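Side-chain contacts in imelysin (PDB 3OYV), which is an imelysin-like outer-membrane protein that probably takes part in bacterial iron uptake: residues 14-18 and 19-23; 25-28 and 29-32; 105-108 and 109-113. All coordinates share one frame; numbering follows the deposited sequence. Where two conformers were deposited one is given.

The three contacts come in series along the chain. Contact 1 leads from a loop into helix 21-47, contact 2 follows almost at once on that same helix, and contact 3 occupies the short helix 106-111. The centres of contacts 1 and 2 are 13 Å apart, and the two meet where Tyr16 OH lies 2.8 Å from His25 NE2, a probable hydrogen bond that ties the loop to the helix it precedes. Contact 3 stands apart, its centre 27 Å from both others. All fall within the imelysin family region of a mainly helical chain: together they sample a helix entrance, a buried helical face and a short surface helix.

Contact 1: residues 14-18 and 19-23; sequences IDYTP and ENASS
Asn20 turns its amide back on the loop it has just left and ties down two backbone groups with it. Its ND2 donates to Asp15 O at 2.9 Å along an almost straight line (172°), with the acceptor in the amide plane. Its OD1 takes the N-H of Thr17 at 2.8 Å, the donor approaching well off the carbonyl plane. Both bonds depend on CG sitting between the backbone N and the carbonyl carbon (chi1 62°), which folds the short side chain back over residues 15-17. Thr17 replies in kind: its hydroxyl, also folded in over its own backbone (chi1 69°), accepts from Asn20 N at 3.0 Å through OG1, and more weakly from Glu19 N. This exchange between Thr17 and Asn20 recalls a capping box, for which a short hydroxyl and a short amide are well suited. A leucine in place of Asn20 would probably leave Asp15 O and Thr17 N without these partners and let the loop drift from the helix start. Ile14 lays its CD1 3.9 Å from ND2, an apolar neighbour beside the amide. Tyr16 reaches the other way, its OH 3.5 Å from Ala21 CB; a methyl is small enough to fit there. A water joins Pro18 O to Ser22 N, at 2.8 Å from Pro18 O. Beyond the turn, Asp15 forms a salt bridge with Lys353, and Tyr16 OH bonds His25 on the next turn of helix 21-47. Ile14 packs on helix 309-316, and Ser23 on helix 319-323.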
loop_
_atom_site.group_PDB
_atom_site.type_symbol
_atom_site.label_atom_id
_atom_site.label_comp_id
_atom_site.label_asym_id
_atom_site.label_seq_id
_atom_site.Cartn_x
_atom_site.Cartn_y
_atom_site.Cartn_z
ATOM N N ILE A 14 -18.544 4.308 16.490
ATOM C CA ILE A 14 -19.575 5.257 16.090
ATOM C C ILE A 14 -20.358 4.642 14.943
ATOM O O ILE A 14 -19.787 3.900 14.144
ATOM C CB ILE A 14 -18.944 6.608 15.738
ATOM C CG1 ILE A 14 -20.020 7.641 15.452
ATOM C CG2 ILE A 14 -17.945 6.459 14.547
ATOM C CD1 ILE A 14 -19.464 9.080 15.384
ATOM N N ASP A 15 -21.651 4.912 14.871
ATOM C CA ASP A 15 -22.458 4.524 13.733
ATOM C C ASP A 15 -22.990 5.765 13.029
ATOM O O ASP A 15 -23.145 6.822 13.647
ATOM C CB ASP A 15 -23.623 3.641 14.169
ATOM C CG ASP A 15 -23.169 2.352 14.830
ATOM O OD1 ASP A 15 -22.365 1.631 14.213
ATOM O OD2 ASP A 15 -23.632 2.058 15.957
ATOM N N TYR A 16 -23.268 5.599 11.747
ATOM C CA TYR A 16 -23.875 6.643 10.940
ATOM C C TYR A 16 -25.308 6.866 11.398
ATOM O O TYR A 16 -26.095 5.903 11.517
ATOM C CB TYR A 16 -23.821 6.193 9.486
ATOM C CG TYR A 16 -24.415 7.127 8.465
ATOM C CD1 TYR A 16 -23.643 8.129 7.865
ATOM C CD2 TYR A 16 -25.732 6.994 8.062
ATOM C CE1 TYR A 16 -24.176 8.951 6.893
ATOM C CE2 TYR A 16 -26.280 7.830 7.104
ATOM C CZ TYR A 16 -25.498 8.823 6.519
ATOM O OH TYR A 16 -26.075 9.630 5.564
ATOM N N THR A 17 -25.648 8.126 11.659
ATOM C CA THR A 17 -26.997 8.476 12.103
ATOM C C THR A 17 -27.459 9.728 11.364
ATOM O O THR A 17 -26.641 10.461 10.829
ATOM C CB THR A 17 -27.019 8.822 13.601
ATOM O OG1 THR A 17 -26.323 10.073 13.811
ATOM C CG2 THR A 17 -26.399 7.665 14.486
ATOM N N PRO A 18 -28.770 10.042 11.421
ATOM C CA PRO A 18 -29.200 11.320 10.847
ATOM C C PRO A 18 -28.469 12.521 11.456
ATOM O O PRO A 18 -28.203 13.506 10.778
ATOM C CB PRO A 18 -30.694 11.379 11.193
ATOM C CG PRO A 18 -31.084 9.915 11.261
ATOM C CD PRO A 18 -29.910 9.218 11.885
ATOM N N GLU A 19 -28.132 12.432 12.730
ATOM C CA GLU A 19 -27.559 13.564 13.436
ATOM C C GLU A 19 -26.089 13.780 13.091
ATOM O O GLU A 19 -25.616 14.906 13.160
ATOM C CB GLU A 19 -27.736 13.370 14.938
ATOM C CG GLU A 19 -29.156 13.628 15.415
ATOM C CD GLU A 19 -30.120 12.492 15.071
ATOM O OE1 GLU A 19 -29.673 11.306 14.952
ATOM O OE2 GLU A 19 -31.334 12.801 14.931
ATOM N N ASN A 20 -25.345 12.727 12.724
ATOM C CA ASN A 20 -23.940 12.911 12.322
ATOM C C ASN A 20 -23.737 12.806 10.815
ATOM O O ASN A 20 -22.615 12.968 10.331
ATOM C CB ASN A 20 -22.974 11.987 13.071
ATOM C CG ASN A 20 -23.239 10.527 12.810
ATOM O OD1 ASN A 20 -23.668 10.159 11.718
ATOM N ND2 ASN A 20 -22.921 9.669 13.792
ATOM N N ALA A 21 -24.829 12.653 10.052
ATOM C CA ALA A 21 -24.710 12.360 8.627
ATOM C C ALA A 21 -24.022 13.488 7.869
ATOM O O ALA A 21 -23.213 13.245 6.991
ATOM C CB ALA A 21 -26.091 12.112 8.034
ATOM N N SER A 22 -24.315 14.753 8.193
ATOM C CA SER A 22 -23.727 15.843 7.438
ATOM C C SER A 22 -22.223 15.899 7.643
ATOM O O SER A 22 -21.458 16.014 6.687
ATOM C CB SER A 22 -24.347 17.180 7.842
ATOM O OG SER A 22 -23.804 18.189 7.044
ATOM N N SER A 23 -21.785 15.774 8.887
ATOM C CA SER A 23 -20.347 15.733 9.181
ATOM C C SER A 23 -19.691 14.529 8.495
ATOM O O SER A 23 -18.598 14.626 7.960
ATOM C CB SER A 23 -20.104 15.642 10.690
ATOM O OG SER A 23 -20.518 16.826 11.358
HETATM O O HOH W 1 -26.393 15.602 10.105
#

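Contact 2: residues 25-28 and 29-32; sequences HNYM and RNVA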
loop_
_atom_site.group_PDB
_atom_site.type_symbol
_atom_site.label_atom_id
_atom_site.label_comp_id
_atom_site.label_asym_id
_atom_site.label_seq_id
_atom_site.Cartn_x
_atom_site.Cartn_y
_atom_site.Cartn_z
ATOM N N HIS A 25 -20.635 12.964 5.741
ATOM C CA HIS A 25 -20.527 13.277 4.305
ATOM C C HIS A 25 -19.356 14.191 4.030
ATOM O O HIS A 25 -18.530 13.941 3.131
ATOM C CB HIS A 25 -21.806 13.941 3.788
ATOM C CG HIS A 25 -23.034 13.068 3.897
ATOM N ND1 HIS A 25 -24.320 13.566 3.769
ATOM C CD2 HIS A 25 -23.181 11.753 4.189
ATOM C CE1 HIS A 25 -25.194 12.586 3.920
ATOM N NE2 HIS A 25 -24.530 11.473 4.161
ATOM N N ASN A 26 -19.317 15.310 4.750
ATOM C CA ASN A 26 -18.274 16.287 4.524
ATOM C C ASN A 26 -16.866 15.748 4.791
ATOM O O ASN A 26 -15.923 16.067 4.045
ATOM C CB ASN A 26 -18.551 17.524 5.369
ATOM C CG ASN A 26 -19.705 18.361 4.800
ATOM O OD1 ASN A 26 -19.897 18.400 3.587
ATOM N ND2 ASN A 26 -20.446 19.057 5.677
ATOM N N TYR A 27 -16.717 14.982 5.864
ATOM C CA TYR A 27 -15.380 14.485 6.201
ATOM C C TYR A 27 -14.944 13.376 5.245
ATOM O O TYR A 27 -13.788 13.324 4.844
ATOM C CB TYR A 27 -15.233 14.078 7.660
ATOM C CG TYR A 27 -13.777 14.070 8.046
ATOM C CD1 TYR A 27 -13.016 15.239 7.973
ATOM C CD2 TYR A 27 -13.160 12.901 8.450
ATOM C CE1 TYR A 27 -11.697 15.245 8.309
ATOM C CE2 TYR A 27 -11.816 12.901 8.801
ATOM C CZ TYR A 27 -11.088 14.085 8.731
ATOM O OH TYR A 27 -9.748 14.123 9.085
HETATM N N MSE A 28 -15.872 12.494 4.867
HETATM C CA MSE A 28 -15.568 11.481 3.832
HETATM C C MSE A 28 -15.084 12.171 2.573
HETATM O O MSE A 28 -14.097 11.745 1.976
HETATM C CB MSE A 28 -16.764 10.606 3.476
HETATM C CG MSE A 28 -17.022 9.458 4.381
HETATM SE SE MSE A 28 -18.235 8.211 3.589
HETATM C CE MSE A 28 -19.725 9.409 3.323
ATOM N N ARG A 29 -15.826 13.197 2.147
ATOM C CA ARG A 29 -15.419 13.949 0.967
ATOM C C ARG A 29 -14.014 14.528 1.133
ATOM O O ARG A 29 -13.196 14.473 0.220
ATOM C CB ARG A 29 -16.411 15.078 0.611
ATOM C CG ARG A 29 -16.001 15.929 -0.524
ATOM C CD ARG A 29 -17.109 16.856 -0.908
ATOM N NE ARG A 29 -16.573 17.834 -1.852
ATOM C CZ ARG A 29 -17.279 18.773 -2.475
ATOM N NH1 ARG A 29 -18.548 18.919 -2.214
ATOM N NH2 ARG A 29 -16.683 19.602 -3.329
ATOM N N ASN A 30 -13.752 15.117 2.296
ATOM C CA ASN A 30 -12.455 15.704 2.549
ATOM C C ASN A 30 -11.332 14.666 2.414
ATOM O O ASN A 30 -10.323 14.900 1.754
ATOM C CB ASN A 30 -12.408 16.334 3.941
ATOM C CG ASN A 30 -11.209 17.266 4.098
ATOM O OD1 ASN A 30 -11.149 18.314 3.463
ATOM N ND2 ASN A 30 -10.214 16.855 4.904
ATOM N N VAL A 31 -11.526 13.514 3.053
ATOM C CA VAL A 31 -10.485 12.484 3.040
ATOM C C VAL A 31 -10.295 11.906 1.627
ATOM O O VAL A 31 -9.158 11.695 1.182
ATOM C CB VAL A 31 -10.804 11.411 4.076
ATOM C CG1 VAL A 31 -9.829 10.224 3.984
ATOM C CG2 VAL A 31 -10.795 11.996 5.504
ATOM N N ALA A 32 -11.391 11.722 0.893
ATOM C CA ALA A 32 -11.316 11.197 -0.475
ATOM C C ALA A 32 -10.665 12.223 -1.401
ATOM O O ALA A 32 -9.923 11.852 -2.313
ATOM C CB ALA A 32 -12.693 10.825 -1.002
#
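Tyr27 O receives the N-H of Val31 at 2.9 Å, and the same carbonyl is brushed by that valine's side chain, with CG2 3.3 Å from Tyr27 O. The methyl goes on to the tyrosine ring. CG2 sits over one face, 3.9 Å from the centroid of the Tyr27 ring and offset toward its rim, a CH-pi contact whose nearest ring atom is CE2. The ring can lie there because CG of Tyr27 stands anti to the backbone N (chi1 -159°), which swings it along the helix toward the following turn. A beta-branched residue suits the partner position, since it holds CG2 beside the backbone N, where it reaches both the carbonyl and the ring. Asn30 passes the ring obliquely, its ND2 4.0 Å from Tyr27 CE1, the amide and ring planes only 22° apart. Its OD1 is held by the backbone N-H of Val335, with a weak bond from Ala334, so a polar residue is satisfied although buried; Tyr27 OH is likewise bound to Val341 O. Arg29 starts with CB 3.5 Å from His25 O, then runs out fully extended, and its guanidinium reaches Trp326 in a cation-pi contact. The long aliphatic stem suits a partly exposed place, where the charge can stand clear of the helix. Four bonds link residues 25-28 to 29-32, each joining a carbonyl to the N-H four residues on. This i to i+4 ladder is the signature of an alpha helix, here part of the long helix 21-47 in a mainly helical fold.

Contact 3: residues 105-108 and 109-113; sequences NTEE and ALYAV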
loop_
_atom_site.group_PDB
_atom_site.type_symbol
_atom_site.label_atom_id
_atom_site.label_comp_id
_atom_site.label_asym_id
_atom_site.label_seq_id
_atom_site.Cartn_x
_atom_site.Cartn_y
_atom_site.Cartn_z
ATOM N N ASN A 105 -1.784 -8.905 25.862
ATOM C CA ASN A 105 -2.431 -7.631 25.476
ATOM C C ASN A 105 -3.328 -7.860 24.270
ATOM O O ASN A 105 -3.128 -7.300 23.173
ATOM C CB ASN A 105 -1.387 -6.566 25.197
ATOM C CG ASN A 105 -0.508 -6.307 26.396
ATOM O OD1 ASN A 105 0.737 -6.314 26.318
ATOM N ND2 ASN A 105 -1.144 -6.088 27.520
ATOM N N THR A 106 -4.324 -8.708 24.472
ATOM C CA THR A 106 -5.068 -9.275 23.372
ATOM C C THR A 106 -5.993 -8.260 22.712
ATOM O O THR A 106 -6.234 -8.321 21.509
ATOM C CB THR A 106 -5.845 -10.510 23.816
ATOM O OG1 THR A 106 -6.735 -10.148 24.862
ATOM C CG2 THR A 106 -4.898 -11.624 24.341
ATOM N N GLU A 107 -6.578 -7.377 23.507
ATOM C CA GLU A 107 -7.476 -6.363 22.929
ATOM C C GLU A 107 -6.680 -5.282 22.193
ATOM O O GLU A 107 -7.071 -4.866 21.087
ATOM C CB GLU A 107 -8.406 -5.806 23.992
ATOM C CG GLU A 107 -9.331 -6.901 24.529
ATOM C CD GLU A 107 -10.290 -7.484 23.515
ATOM O OE1 GLU A 107 -10.912 -6.694 22.765
ATOM O OE2 GLU A 107 -10.423 -8.719 23.487
ATOM N N GLU A 108 -5.538 -4.877 22.747
ATOM C CA GLU A 108 -4.641 -3.998 22.006
ATOM C C GLU A 108 -4.262 -4.656 20.673
ATOM O O GLU A 108 -4.236 -3.994 19.641
ATOM C CB GLU A 108 -3.396 -3.685 22.823
ATOM C CG GLU A 108 -2.617 -2.519 22.281
ATOM C CD GLU A 108 -1.356 -2.212 23.049
ATOM O OE1 GLU A 108 -1.190 -2.745 24.157
ATOM O OE2 GLU A 108 -0.531 -1.430 22.525
ATOM N N ALA A 109 -3.975 -5.952 20.687
ATOM C CA ALA A 109 -3.599 -6.695 19.477
ATOM C C ALA A 109 -4.674 -6.611 18.400
ATOM O O ALA A 109 -4.390 -6.324 17.225
ATOM C CB ALA A 109 -3.304 -8.168 19.816
ATOM N N LEU A 110 -5.918 -6.880 18.793
ATOM C CA LEU A 110 -7.021 -6.893 17.860
ATOM C C LEU A 110 -7.166 -5.544 17.149
ATOM O O LEU A 110 -7.410 -5.483 15.929
ATOM C CB LEU A 110 -8.344 -7.277 18.545
ATOM C CG LEU A 110 -8.742 -8.767 18.418
ATOM C CD1 LEU A 110 -7.733 -9.733 18.974
ATOM C CD2 LEU A 110 -10.129 -9.020 19.040
ATOM N N TYR A 111 -7.013 -4.464 17.898
ATOM C CA TYR A 111 -7.201 -3.119 17.347
ATOM C C TYR A 111 -5.971 -2.566 16.654
ATOM O O TYR A 111 -6.039 -1.494 16.047
ATOM C CB TYR A 111 -7.754 -2.171 18.421
ATOM C CG TYR A 111 -9.180 -2.522 18.773
ATOM C CD1 TYR A 111 -10.227 -2.052 18.009
ATOM C CD2 TYR A 111 -9.485 -3.343 19.850
ATOM C CE1 TYR A 111 -11.540 -2.400 18.301
ATOM C CE2 TYR A 111 -10.792 -3.701 20.158
ATOM C CZ TYR A 111 -11.819 -3.225 19.380
ATOM O OH TYR A 111 -13.116 -3.566 19.652
ATOM N N ALA A 112 -4.867 -3.321 16.684
ATOM C CA ALA A 112 -3.632 -2.939 16.001
ATOM C C ALA A 112 -3.555 -3.424 14.548
ATOM O O ALA A 112 -2.622 -3.067 13.853
ATOM C CB ALA A 112 -2.410 -3.473 16.783
ATOM N N VAL A 113 -4.471 -4.310 14.153
ATOM C CA VAL A 113 -4.385 -4.975 12.847
ATOM C C VAL A 113 -4.744 -4.024 11.684
ATOM O O VAL A 113 -5.907 -3.635 11.512
ATOM C CB VAL A 113 -5.285 -6.218 12.818
ATOM C CG1 VAL A 113 -5.306 -6.886 11.418
ATOM C CG2 VAL A 113 -4.804 -7.259 13.875
#
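Tyr111 brings the edge of its ring against the carbonyl of Glu107, four residues back, with CD2 3.1 Å from Glu107 O and the oxygen close to the ring plane. An aromatic edge, slightly positive at its C-H groups, probably suits the negative end of a carbonyl. The ring stands here because CG is anti to its carbonyl carbon (chi1 -70°), which points it back toward the start of the helix. The side chain of Glu107 runs alongside, pointing the same way; its chain is bent at chi2, which carries OE1 to 4.0 Å from Tyr111 CE2, the carboxylate and ring planes 60° apart. That same Glu107 O accepts the N-H of Tyr111 at 3.2 Å, so one carbonyl serves both backbone and ring. The framework is a short alpha helix, 106-111, which Asn105 precedes at the N-cap position without a capping bond from its side chain. Its first rung is Ala109 N to Asn105 O at 3.0 Å, followed by Leu110 N to Thr106 O. Leu110 bends back over the helix: its CD1 comes 3.3 Å from Thr106 O, with chi1 at -97°, well off a staggered value. Ala109, whose CB lies 3.4 Å from Thr106 O, is the buried member, and its small methyl allows a close approach to Leu100 and Tyr101 of helix 71-102. Arg183 meets this helix twice, by a cation-pi contact with Tyr111 and a hydrogen bond from NE to Leu110 O. Ala112 sets CB 3.4 Å from Glu108 O, and its carbonyl accepts the indole N-H of Trp305.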